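PDB 4BQH: Udp-n-acetylglucosamine pyrophosphorylase, which probably catalyses the formation of UDP-N-acetylglucosamine and diphosphate from UTP and N-acetylglucosamine 1-phosphate. Local coordinates for residues 240-245 against 369-374; 405-410 against 421-426; 206-211 against 262-267; 301-306 against 412-417. All coordinates share one frame; numbering follows the deposited sequence.

Interaction 1 of 4, residues 240-245 against 369-374; sequences AVFAAL and LAAERM. With 9VU ((3S)-3-[2-(1,3-benzodioxol-5-yl)-2-oxidanylidene-ethyl]-4-bromanyl-5-methyl-3-oxidanyl-1H-indol-2-one), chain C.
Phe242 fills the gap between the two helices, and three residues of 369-374 meet it, two at the ring and one at CB. The methyl of Ala370 sits over one face, with CB 3.9 Å from the ring centroid in a CH-pi contact that leans toward CE1. The other face is filled from within its own helix by CG2 of Val241, so the phenyl is sandwiched between two aliphatic groups. Met374 arrives obliquely: its side chain crosses the phenylalanine at about a right angle, and SD lies 3.6 Å from CD2 of Phe242, a Met-aromatic contact. Nearer the backbone, CB of Phe242 packs on CB of Ala371 at 3.9 Å, and the small residue there lets the chains come close. The helix axes pass 9.0 Å apart at 102°, almost perpendicular. Helix 241-246 and helix 364-374 belong to the GT-A-like nucleotidyltransferase fold, and their junction forms one wall of the site holding the allosteric inhibitor. Met374 serves both sides of that wall. With CG anti to its backbone N (chi1 -158°) and the rest of the chain extended, it runs along the ligand: CB is 3.4 Å from the bromine BRA, while CE reaches the dioxole oxygen OAY at 3.4 Å. Ala240 CB approaches the other dioxole oxygen, OAW, at 3.3 Å, and Ala243 CB lies against the ketone oxygen OAP. On the ring carbon next to the bromine-bearing one, the inhibitor's methyl CAJ rests 3.6 Å from the carbonyl O of Ala371.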
# COMPACT_ATOMS: atom_id res chain seq x y z
N ALA A 240 -3.79 -10.54 1.91
CA ALA A 240 -5.15 -10.67 1.34
C ALA A 240 -5.30 -10.24 -0.13
O ALA A 240 -6.30 -10.58 -0.78
CB ALA A 240 -6.18 -9.91 2.20
N VAL A 241 -4.32 -9.48 -0.64
CA VAL A 241 -4.39 -8.96 -2.01
C VAL A 241 -4.56 -10.08 -3.02
O VAL A 241 -5.30 -9.93 -3.99
CB VAL A 241 -3.19 -8.06 -2.46
CG1 VAL A 241 -3.15 -6.77 -1.66
CG2 VAL A 241 -1.84 -8.78 -2.38
N PHE A 242 -3.88 -11.21 -2.80
CA PHE A 242 -3.86 -12.25 -3.83
C PHE A 242 -5.22 -12.89 -4.05
O PHE A 242 -5.69 -13.01 -5.19
CB PHE A 242 -2.77 -13.28 -3.54
CG PHE A 242 -1.41 -12.68 -3.45
CD1 PHE A 242 -0.77 -12.17 -4.59
CD2 PHE A 242 -0.76 -12.61 -2.23
CE1 PHE A 242 0.47 -11.59 -4.51
CE2 PHE A 242 0.50 -12.04 -2.14
CZ PHE A 242 1.12 -11.53 -3.28
N ALA A 243 -5.86 -13.28 -2.95
CA ALA A 243 -7.22 -13.82 -2.98
C ALA A 243 -8.22 -12.79 -3.50
O ALA A 243 -9.12 -13.12 -4.29
CB ALA A 243 -7.61 -14.29 -1.57
N ALA A 244 -8.04 -11.54 -3.08
CA ALA A 244 -8.95 -10.49 -3.50
C ALA A 244 -8.90 -10.25 -5.02
O ALA A 244 -9.94 -10.12 -5.64
CB ALA A 244 -8.71 -9.21 -2.70
N LEU A 245 -7.69 -10.24 -5.59
CA LEU A 245 -7.52 -10.08 -7.04
C LEU A 245 -8.01 -11.32 -7.80
O LEU A 245 -8.29 -11.22 -8.98
CB LEU A 245 -6.05 -9.80 -7.38
CG LEU A 245 -5.55 -8.40 -7.03
CD1 LEU A 245 -4.03 -8.41 -7.10
CD2 LEU A 245 -6.12 -7.32 -7.96
N LEU A 369 1.20 -15.74 -10.15
CA LEU A 369 1.85 -16.95 -9.68
C LEU A 369 1.73 -17.02 -8.16
O LEU A 369 1.56 -18.11 -7.61
CB LEU A 369 3.34 -16.95 -10.08
CG LEU A 369 4.17 -18.21 -9.72
CD1 LEU A 369 5.24 -18.45 -10.78
CD2 LEU A 369 4.89 -18.01 -8.40
N ALA A 370 1.90 -15.88 -7.50
CA ALA A 370 1.85 -15.83 -6.04
C ALA A 370 0.47 -16.26 -5.59
O ALA A 370 0.34 -17.01 -4.61
CB ALA A 370 2.16 -14.43 -5.51
N ALA A 371 -0.56 -15.79 -6.29
CA ALA A 371 -1.93 -16.20 -5.93
C ALA A 371 -2.12 -17.71 -6.05
O ALA A 371 -2.65 -18.34 -5.12
CB ALA A 371 -2.97 -15.45 -6.73
N GLU A 372 -1.62 -18.29 -7.14
CA GLU A 372 -1.69 -19.75 -7.34
C GLU A 372 -0.97 -20.47 -6.21
O GLU A 372 -1.53 -21.39 -5.59
CB GLU A 372 -1.11 -20.14 -8.71
CG GLU A 372 -1.70 -21.45 -9.26
CD GLU A 372 -1.71 -21.49 -10.79
OE1 GLU A 372 -0.63 -21.62 -11.37
OE2 GLU A 372 -2.82 -21.41 -11.41
N ARG A 373 0.26 -20.05 -5.89
CA ARG A 373 1.00 -20.68 -4.79
C ARG A 373 0.31 -20.50 -3.46
O ARG A 373 0.33 -21.39 -2.61
CB ARG A 373 2.41 -20.12 -4.66
CG ARG A 373 3.34 -20.45 -5.83
CD ARG A 373 3.72 -21.94 -5.95
NE ARG A 373 4.52 -22.01 -7.15
CZ ARG A 373 4.04 -22.11 -8.39
NH1 ARG A 373 2.74 -22.31 -8.62
NH2 ARG A 373 4.89 -22.06 -9.41
N MET A 374 -0.31 -19.35 -3.26
CA MET A 374 -0.86 -19.07 -1.93
C MET A 374 -2.02 -19.98 -1.56
O MET A 374 -2.23 -20.24 -0.39
CB MET A 374 -1.24 -17.61 -1.76
CG MET A 374 -1.28 -17.19 -0.28
SD MET A 374 -1.79 -15.46 -0.20
CE MET A 374 -1.69 -15.26 1.58
OAN 9VU C . -8.83 -19.78 1.52
CAH 9VU C . -8.48 -19.27 0.44
NAG 9VU C . -9.27 -19.18 -0.63
CAC 9VU C . -8.57 -18.60 -1.64
CAB 9VU C . -8.97 -18.34 -2.90
CAA 9VU C . -8.13 -17.76 -3.86
CAF 9VU C . -6.81 -17.46 -3.47
CAJ 9VU C . -5.91 -16.88 -4.42
CAE 9VU C . -6.44 -17.76 -2.14
BRA 9VU C . -4.67 -17.28 -1.64
CAD 9VU C . -7.30 -18.31 -1.24
CAI 9VU C . -7.20 -18.74 0.13
OAL 9VU C . -6.29 -19.83 0.23
CAM 9VU C . -6.66 -17.68 1.13
CAO 9VU C . -7.60 -16.49 1.34
OAP 9VU C . -8.74 -16.55 0.86
CAQ 9VU C . -7.13 -15.39 2.13
CAV 9VU C . -5.78 -15.20 2.43
CAU 9VU C . -5.36 -14.17 3.18
OAY 9VU C . -4.09 -13.84 3.56
CAX 9VU C . -4.28 -12.91 4.66
OAW 9VU C . -5.54 -12.30 4.35
CAT 9VU C . -6.22 -13.25 3.64
CAS 9VU C . -7.53 -13.35 3.37
CAR 9VU C . -8.01 -14.41 2.60

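Interaction 2 of 4, residues 405-410 against 421-426; sequences DLFRFV and GAFRIM
The rings of Phe407 and Phe423 meet at a slant, their planes 49° apart and centroids 5.7 Å from each other, neither stacked nor edge-to-face. Phe423 brings its edge: CE1 lies 3.6 Å from CD2 of Phe407, and that CD2 sits close to the plane of the Phe423 ring. Phe423 also stacks with Trp328, so one aromatic residue joins two others. A chi1 of -180° swings the Phe423 ring away from its own backbone N and out to Phe407. Val410 packs nearer the backbone of 421-426. Its CG1 lies on CB of Phe423 at 4.0 Å, the two side chains crossing at about a right angle, while CG2 is 3.6 Å from the carbonyl O of Ala422. All four touching residues are buried, and the side-chain contacts among them are apolar. The contact closes the loop that follows strand 394-400 back onto the strand it leads into, 423-427. That strand runs parallel to 304-309 in the central sheet, and Phe407 also lies on Val304 and Val306 of this neighbour. Phe366 of helix 364-374 touches Phe407 as well, so the loop packs between that helix and the sheet.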
# COMPACT_ATOMS: atom_id res chain seq x y z
N ASP A 405 5.42 -12.61 2.57
CA ASP A 405 5.44 -14.06 2.78
C ASP A 405 5.52 -14.80 1.45
O ASP A 405 5.91 -15.97 1.40
CB ASP A 405 4.18 -14.50 3.54
CG ASP A 405 4.21 -14.12 5.01
OD1 ASP A 405 5.23 -14.41 5.70
OD2 ASP A 405 3.20 -13.59 5.51
N LEU A 406 5.11 -14.12 0.37
CA LEU A 406 5.12 -14.76 -0.95
C LEU A 406 6.37 -14.45 -1.77
O LEU A 406 6.53 -14.99 -2.88
CB LEU A 406 3.86 -14.37 -1.74
CG LEU A 406 2.53 -15.02 -1.28
CD1 LEU A 406 2.52 -16.53 -1.37
CD2 LEU A 406 2.23 -14.58 0.13
N PHE A 407 7.26 -13.59 -1.27
CA PHE A 407 8.40 -13.22 -2.11
C PHE A 407 9.36 -14.39 -2.34
O PHE A 407 10.15 -14.36 -3.28
CB PHE A 407 9.18 -12.03 -1.53
CG PHE A 407 8.38 -10.76 -1.46
CD1 PHE A 407 7.29 -10.56 -2.28
CD2 PHE A 407 8.79 -9.73 -0.60
CE1 PHE A 407 6.55 -9.36 -2.21
CE2 PHE A 407 8.07 -8.55 -0.52
CZ PHE A 407 6.95 -8.37 -1.32
N ARG A 408 9.30 -15.41 -1.48
CA ARG A 408 10.11 -16.62 -1.67
C ARG A 408 9.85 -17.31 -3.02
O ARG A 408 10.68 -18.10 -3.48
CB ARG A 408 9.82 -17.61 -0.53
CG ARG A 408 8.42 -18.14 -0.55
CD ARG A 408 8.35 -19.46 0.20
NE ARG A 408 7.88 -19.28 1.55
CZ ARG A 408 7.72 -20.29 2.41
NH1 ARG A 408 7.99 -21.54 2.05
NH2 ARG A 408 7.29 -20.03 3.63
N PHE A 409 8.71 -17.00 -3.65
CA PHE A 409 8.33 -17.60 -4.94
C PHE A 409 8.76 -16.79 -6.15
O PHE A 409 8.51 -17.23 -7.29
CB PHE A 409 6.81 -17.85 -4.99
CG PHE A 409 6.33 -18.74 -3.89
CD1 PHE A 409 6.70 -20.09 -3.86
CD2 PHE A 409 5.52 -18.23 -2.88
CE1 PHE A 409 6.26 -20.91 -2.82
CE2 PHE A 409 5.09 -19.03 -1.83
CZ PHE A 409 5.44 -20.39 -1.81
N VAL A 410 9.40 -15.64 -5.93
CA VAL A 410 9.61 -14.67 -7.01
C VAL A 410 10.35 -15.22 -8.23
O VAL A 410 9.99 -14.91 -9.36
CB VAL A 410 10.31 -13.40 -6.50
CG1 VAL A 410 11.74 -13.72 -6.02
CG2 VAL A 410 10.28 -12.30 -7.56
N GLY A 421 18.69 -13.01 -10.14
CA GLY A 421 17.38 -13.03 -9.46
C GLY A 421 16.43 -11.94 -9.94
O GLY A 421 16.83 -11.00 -10.63
N ALA A 422 15.16 -12.06 -9.54
CA ALA A 422 14.11 -11.15 -10.01
C ALA A 422 13.49 -10.38 -8.83
O ALA A 422 12.40 -9.81 -8.96
CB ALA A 422 13.05 -11.92 -10.79
N PHE A 423 14.21 -10.39 -7.70
CA PHE A 423 13.85 -9.57 -6.52
C PHE A 423 14.84 -8.41 -6.33
O PHE A 423 16.05 -8.61 -6.34
CB PHE A 423 13.84 -10.46 -5.26
CG PHE A 423 13.47 -9.71 -3.99
CD1 PHE A 423 12.14 -9.61 -3.60
CD2 PHE A 423 14.44 -9.12 -3.21
CE1 PHE A 423 11.79 -8.95 -2.44
CE2 PHE A 423 14.11 -8.45 -2.03
CZ PHE A 423 12.77 -8.36 -1.65
N ARG A 424 14.32 -7.19 -6.19
CA ARG A 424 15.18 -6.03 -5.96
C ARG A 424 14.70 -5.19 -4.79
O ARG A 424 13.50 -5.13 -4.48
CB ARG A 424 15.26 -5.16 -7.21
CG ARG A 424 15.84 -5.84 -8.47
CD ARG A 424 17.34 -5.99 -8.27
NE ARG A 424 18.00 -6.62 -9.43
CZ ARG A 424 18.22 -7.92 -9.57
NH1 ARG A 424 17.83 -8.79 -8.64
NH2 ARG A 424 18.84 -8.36 -10.68
N ILE A 425 15.66 -4.54 -4.14
CA ILE A 425 15.40 -3.59 -3.06
C ILE A 425 15.75 -2.20 -3.56
O ILE A 425 16.80 -2.00 -4.21
CB ILE A 425 16.31 -3.89 -1.86
CG1 ILE A 425 15.83 -5.18 -1.16
CG2 ILE A 425 16.34 -2.69 -0.89
CD1 ILE A 425 16.81 -5.77 -0.16
N MET A 426 14.88 -1.22 -3.26
CA MET A 426 15.19 0.19 -3.50
C MET A 426 15.13 0.90 -2.13
O MET A 426 14.07 1.01 -1.54
CB MET A 426 14.21 0.81 -4.51
CG MET A 426 14.57 2.24 -4.91
SD MET A 426 13.56 2.77 -6.33
CE MET A 426 12.05 3.11 -5.56

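Interaction 3 of 4, residues 206-211 against 262-267; sequences HFFAQS and ESLLQH. With SO4 (sulfate ion), chain D.
Leu264 at the start of helix 264-270 packs on Phe208 and His206 of strand 205-209, a small, largely apolar helix-on-sheet contact with a sulfate ion bound at its edge. Strand 205-209 pairs in parallel with 175-180 in the central sheet of the GT-A-like fold, and helix 264-270 starts beside it. Leu264 makes the apolar part with its two methyl branches. CD2 stands over the face of Phe208, 3.8 Å from the ring centroid and 23° off its normal, a CH-pi contact displaced toward CG and CD1. CD1 turns to His206, 4.0 Å from its ND1. The Phe208 ring also packs on Ala244 and Leu245 of helix 241-246. The helix start is fixed by a capping box: Gln266 N donates to Ser263 OG at 3.1 Å, and Ser263 N donates to Gln266 OE1 at 2.9 Å, within the amide plane and on a lone pair. One turn on, His267 faces the same ion as His206. His206 ND1 gives sulfate O1 a bond of 2.8 Å, and His267 ND1 gives O3 another of 2.8 Å, each with the sulfur near the plane of its ring. Arg249 NH2 also bonds the ion. The sulfate probably comes from the crystallisation liquor, but two histidines and an arginine make a setting suited to an anion. His206 NE2 bonds to Gln175 OE1 while ND1 donates to the ion; if the Gln175 amide is assigned correctly, this is consistent with an imidazole protonated at both nitrogens and so probably positively charged.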
# COMPACT_ATOMS: atom_id res chain seq x y z
N HIS A 206 -11.34 0.62 -9.85
CA HIS A 206 -11.86 -0.73 -9.67
C HIS A 206 -11.92 -1.01 -8.21
O HIS A 206 -10.88 -1.06 -7.54
CB HIS A 206 -10.94 -1.75 -10.36
CG HIS A 206 -10.62 -1.42 -11.81
ND1 HIS A 206 -11.31 -1.94 -12.84
CD2 HIS A 206 -9.67 -0.57 -12.38
CE1 HIS A 206 -10.83 -1.46 -14.01
NE2 HIS A 206 -9.83 -0.61 -13.73
N PHE A 207 -13.12 -1.18 -7.68
CA PHE A 207 -13.28 -1.51 -6.26
C PHE A 207 -13.38 -3.02 -6.10
O PHE A 207 -14.11 -3.68 -6.83
CB PHE A 207 -14.55 -0.87 -5.71
CG PHE A 207 -14.56 0.61 -5.81
CD1 PHE A 207 -13.94 1.40 -4.85
CD2 PHE A 207 -15.20 1.23 -6.89
CE1 PHE A 207 -13.96 2.79 -4.97
CE2 PHE A 207 -15.23 2.60 -7.02
CZ PHE A 207 -14.60 3.38 -6.05
N PHE A 208 -12.63 -3.57 -5.16
CA PHE A 208 -12.65 -5.01 -4.95
C PHE A 208 -12.44 -5.32 -3.49
O PHE A 208 -11.48 -4.85 -2.89
CB PHE A 208 -11.65 -5.75 -5.88
CG PHE A 208 -10.19 -5.52 -5.56
CD1 PHE A 208 -9.59 -4.24 -5.69
CD2 PHE A 208 -9.38 -6.60 -5.19
CE1 PHE A 208 -8.23 -4.06 -5.41
CE2 PHE A 208 -8.02 -6.44 -4.93
CZ PHE A 208 -7.45 -5.16 -5.04
N ALA A 209 -13.34 -6.11 -2.92
CA ALA A 209 -13.29 -6.39 -1.48
C ALA A 209 -12.39 -7.56 -1.16
O ALA A 209 -12.40 -8.59 -1.86
CB ALA A 209 -14.68 -6.67 -0.94
N GLN A 210 -11.62 -7.39 -0.09
CA GLN A 210 -10.80 -8.48 0.44
C GLN A 210 -11.67 -9.33 1.33
O GLN A 210 -12.80 -8.94 1.69
CB GLN A 210 -9.63 -7.92 1.26
CG GLN A 210 -10.03 -7.08 2.47
CD GLN A 210 -8.85 -6.29 2.97
OE1 GLN A 210 -7.97 -6.85 3.65
NE2 GLN A 210 -8.77 -5.03 2.57
N SER A 211 -11.12 -10.47 1.72
CA SER A 211 -11.76 -11.33 2.71
C SER A 211 -11.08 -11.25 4.05
O SER A 211 -9.86 -11.12 4.15
CB SER A 211 -11.81 -12.76 2.20
OG SER A 211 -12.68 -12.78 1.06
N GLU A 262 -14.73 -13.40 -14.75
CA GLU A 262 -13.28 -13.50 -14.58
C GLU A 262 -12.83 -12.64 -13.39
O GLU A 262 -13.57 -11.77 -12.92
CB GLU A 262 -12.54 -13.04 -15.84
CG GLU A 262 -12.87 -13.81 -17.12
CD GLU A 262 -12.36 -13.11 -18.36
OE1 GLU A 262 -11.92 -11.93 -18.27
OE2 GLU A 262 -12.38 -13.73 -19.45
N SER A 263 -11.60 -12.87 -12.95
CA SER A 263 -11.04 -12.10 -11.83
C SER A 263 -10.57 -10.71 -12.24
O SER A 263 -10.36 -10.42 -13.42
CB SER A 263 -9.87 -12.87 -11.21
OG SER A 263 -8.82 -13.03 -12.15
N LEU A 264 -10.40 -9.83 -11.25
CA LEU A 264 -9.78 -8.54 -11.52
C LEU A 264 -8.37 -8.75 -12.13
O LEU A 264 -7.97 -7.99 -13.02
CB LEU A 264 -9.68 -7.68 -10.25
CG LEU A 264 -9.16 -6.22 -10.40
CD1 LEU A 264 -9.85 -5.44 -11.54
CD2 LEU A 264 -9.43 -5.48 -9.10
N LEU A 265 -7.65 -9.75 -11.65
CA LEU A 265 -6.34 -10.10 -12.23
C LEU A 265 -6.45 -10.35 -13.74
O LEU A 265 -5.70 -9.79 -14.52
CB LEU A 265 -5.76 -11.34 -11.54
CG LEU A 265 -4.40 -11.80 -12.04
CD1 LEU A 265 -3.35 -10.84 -11.53
CD2 LEU A 265 -4.13 -13.20 -11.49
N GLN A 266 -7.40 -11.19 -14.14
CA GLN A 266 -7.64 -11.45 -15.55
C GLN A 266 -8.05 -10.18 -16.30
O GLN A 266 -7.60 -9.95 -17.41
CB GLN A 266 -8.68 -12.56 -15.71
CG GLN A 266 -8.16 -13.93 -15.24
CD GLN A 266 -9.25 -15.00 -15.21
OE1 GLN A 266 -10.21 -14.91 -14.45
NE2 GLN A 266 -9.07 -16.04 -16.03
N HIS A 267 -8.90 -9.35 -15.69
CA HIS A 267 -9.31 -8.06 -16.29
C HIS A 267 -8.10 -7.18 -16.52
O HIS A 267 -7.97 -6.54 -17.57
CB HIS A 267 -10.30 -7.33 -15.40
CG HIS A 267 -11.67 -7.98 -15.34
ND1 HIS A 267 -12.74 -7.38 -14.77
CD2 HIS A 267 -12.13 -9.19 -15.85
CE1 HIS A 267 -13.81 -8.19 -14.87
NE2 HIS A 267 -13.44 -9.29 -15.53
S SO4 D . -13.84 -4.45 -13.37
O1 SO4 D . -13.57 -3.56 -12.23
O2 SO4 D . -14.34 -5.77 -12.90
O3 SO4 D . -12.59 -4.65 -14.13
O4 SO4 D . -14.92 -3.86 -14.21

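Interaction 4 of 4, residues 301-306 against 412-417; sequences EAHVVV and ECDHPP
His303 and Asp414 form a His-carboxylate hydrogen bond that ties the start of strand 304-309, in the GT-A-like sheet, to the loop before strand 423-427. Helix 291-300 ends just ahead in a Schellman motif, where Glu301 has positive phi, and the chain turns through His303 into the strand. His303 loses more surface here than any other residue of the two segments, because it is held both at an edge and on a face. At the edge, NE2 donates to Asp414 OD1 over 2.7 Å with an N-H...O angle of 159°. The acceptor lies almost in the imidazole plane, yet the NE2 donor meets OD1 from above the carboxylate plane; the planes of ring and carboxylate are turned 46° against each other. On the face, Cys413 sets CB over the middle of the ring, 3.4 Å from its centroid, in a CH-pi contact. SG of Cys413 stands farther off over the same face, 4.3 Å from the centroid. The other ring nitrogen, ND1, is hydrogen-bonded to Ser363 OG, so the imidazole is gripped at both nitrogens and its rotation is fixed. Asp414 has a second tie back to 301-306: a single water donates to Asp414 OD2 at 2.7 Å and to the carbonyl O of Glu301, also at 2.7 Å.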
# COMPACT_ATOMS: atom_id res chain seq x y z
N GLU A 301 14.56 -6.06 -14.83
CA GLU A 301 13.72 -7.22 -15.17
C GLU A 301 13.24 -7.90 -13.87
O GLU A 301 13.20 -9.13 -13.77
CB GLU A 301 14.45 -8.20 -16.11
CG GLU A 301 14.89 -7.56 -17.42
CD GLU A 301 15.86 -8.44 -18.19
OE1 GLU A 301 15.39 -9.36 -18.89
OE2 GLU A 301 17.08 -8.21 -18.09
N ALA A 302 12.84 -7.08 -12.89
CA ALA A 302 12.38 -7.58 -11.60
C ALA A 302 10.90 -7.96 -11.66
O ALA A 302 10.11 -7.33 -12.39
CB ALA A 302 12.61 -6.51 -10.53
N HIS A 303 10.55 -9.01 -10.93
CA HIS A 303 9.14 -9.37 -10.70
C HIS A 303 8.63 -8.79 -9.39
O HIS A 303 7.43 -8.58 -9.22
CB HIS A 303 8.98 -10.88 -10.73
CG HIS A 303 9.03 -11.45 -12.13
ND1 HIS A 303 8.02 -11.30 -13.01
CD2 HIS A 303 10.03 -12.19 -12.78
CE1 HIS A 303 8.35 -11.89 -14.19
NE2 HIS A 303 9.58 -12.46 -14.04
N VAL A 304 9.54 -8.53 -8.45
CA VAL A 304 9.20 -7.81 -7.20
C VAL A 304 10.27 -6.78 -6.91
O VAL A 304 11.46 -7.12 -6.90
CB VAL A 304 9.12 -8.77 -5.99
CG1 VAL A 304 8.97 -7.96 -4.68
CG2 VAL A 304 7.94 -9.73 -6.15
N VAL A 305 9.87 -5.53 -6.66
CA VAL A 305 10.77 -4.53 -6.08
C VAL A 305 10.13 -4.05 -4.80
O VAL A 305 8.92 -3.76 -4.78
CB VAL A 305 11.00 -3.31 -7.01
CG1 VAL A 305 12.06 -2.42 -6.41
CG2 VAL A 305 11.45 -3.77 -8.40
N VAL A 306 10.91 -4.02 -3.71
CA VAL A 306 10.42 -3.47 -2.45
C VAL A 306 11.12 -2.16 -2.15
O VAL A 306 12.35 -1.99 -2.41
CB VAL A 306 10.58 -4.44 -1.26
CG1 VAL A 306 9.81 -5.74 -1.55
CG2 VAL A 306 12.05 -4.73 -0.99
N GLU A 412 10.37 -18.16 -9.45
CA GLU A 412 9.58 -19.15 -10.20
C GLU A 412 8.87 -18.53 -11.40
O GLU A 412 8.35 -19.24 -12.25
CB GLU A 412 8.58 -19.83 -9.26
CG GLU A 412 9.31 -20.57 -8.16
CD GLU A 412 8.38 -21.29 -7.22
OE1 GLU A 412 7.17 -21.33 -7.50
OE2 GLU A 412 8.87 -21.82 -6.21
N CYS A 413 8.88 -17.19 -11.48
CA CYS A 413 8.27 -16.49 -12.60
C CYS A 413 9.11 -16.56 -13.87
O CYS A 413 8.61 -16.26 -14.95
CB CYS A 413 8.05 -15.01 -12.25
SG CYS A 413 6.87 -14.75 -10.89
N ASP A 414 10.39 -16.88 -13.74
CA ASP A 414 11.28 -16.93 -14.91
C ASP A 414 11.72 -18.36 -15.20
O ASP A 414 12.00 -19.13 -14.29
CB ASP A 414 12.50 -16.02 -14.74
CG ASP A 414 12.14 -14.54 -14.66
OD1 ASP A 414 11.29 -14.08 -15.45
OD2 ASP A 414 12.71 -13.84 -13.79
N HIS A 415 11.78 -18.72 -16.49
CA HIS A 415 12.21 -20.05 -16.91
C HIS A 415 13.28 -19.94 -17.96
O HIS A 415 12.98 -19.67 -19.11
CB HIS A 415 11.01 -20.82 -17.46
CG HIS A 415 9.83 -20.75 -16.56
ND1 HIS A 415 9.69 -21.55 -15.49
CD2 HIS A 415 8.76 -19.87 -16.53
CE1 HIS A 415 8.57 -21.22 -14.83
NE2 HIS A 415 8.00 -20.19 -15.47
N PRO A 416 14.57 -20.11 -17.57
CA PRO A 416 15.09 -20.36 -16.23
C PRO A 416 15.15 -19.07 -15.39
O PRO A 416 15.08 -17.96 -15.96
CB PRO A 416 16.50 -20.87 -16.51
CG PRO A 416 16.91 -20.08 -17.71
CD PRO A 416 15.66 -20.01 -18.56
N PRO A 417 15.29 -19.20 -14.06
CA PRO A 417 15.52 -18.00 -13.24
C PRO A 417 16.75 -17.24 -13.73
O PRO A 417 17.68 -17.86 -14.26
CB PRO A 417 15.80 -18.57 -11.86
CG PRO A 417 15.07 -19.87 -11.83
CD PRO A 417 15.22 -20.42 -13.23
O HOH W 1 12.87 -11.47 -15.09

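Interactions 2 and 4 are nearly one site, their centres 7 Å apart, joined through the parallel strands 304-309 and 423-427. The centre of interaction 1 lies about 15 Å from that of interaction 2 and 16 Å from that of interaction 4; helix 364-374 touches both, and Arg373 makes a salt bridge with Glu412. The centre of interaction 3 is about 11 Å from that of interaction 1, which it meets through helix 241-246, and about 23 Å from those of the other two. Along the chain, interaction 3 alternates with 1, 1 with 4, and 4 with 2. The inhibitor-lining helices of interaction 1 thus lie between interactions 3 and 2, which reach one sheet at distant strands.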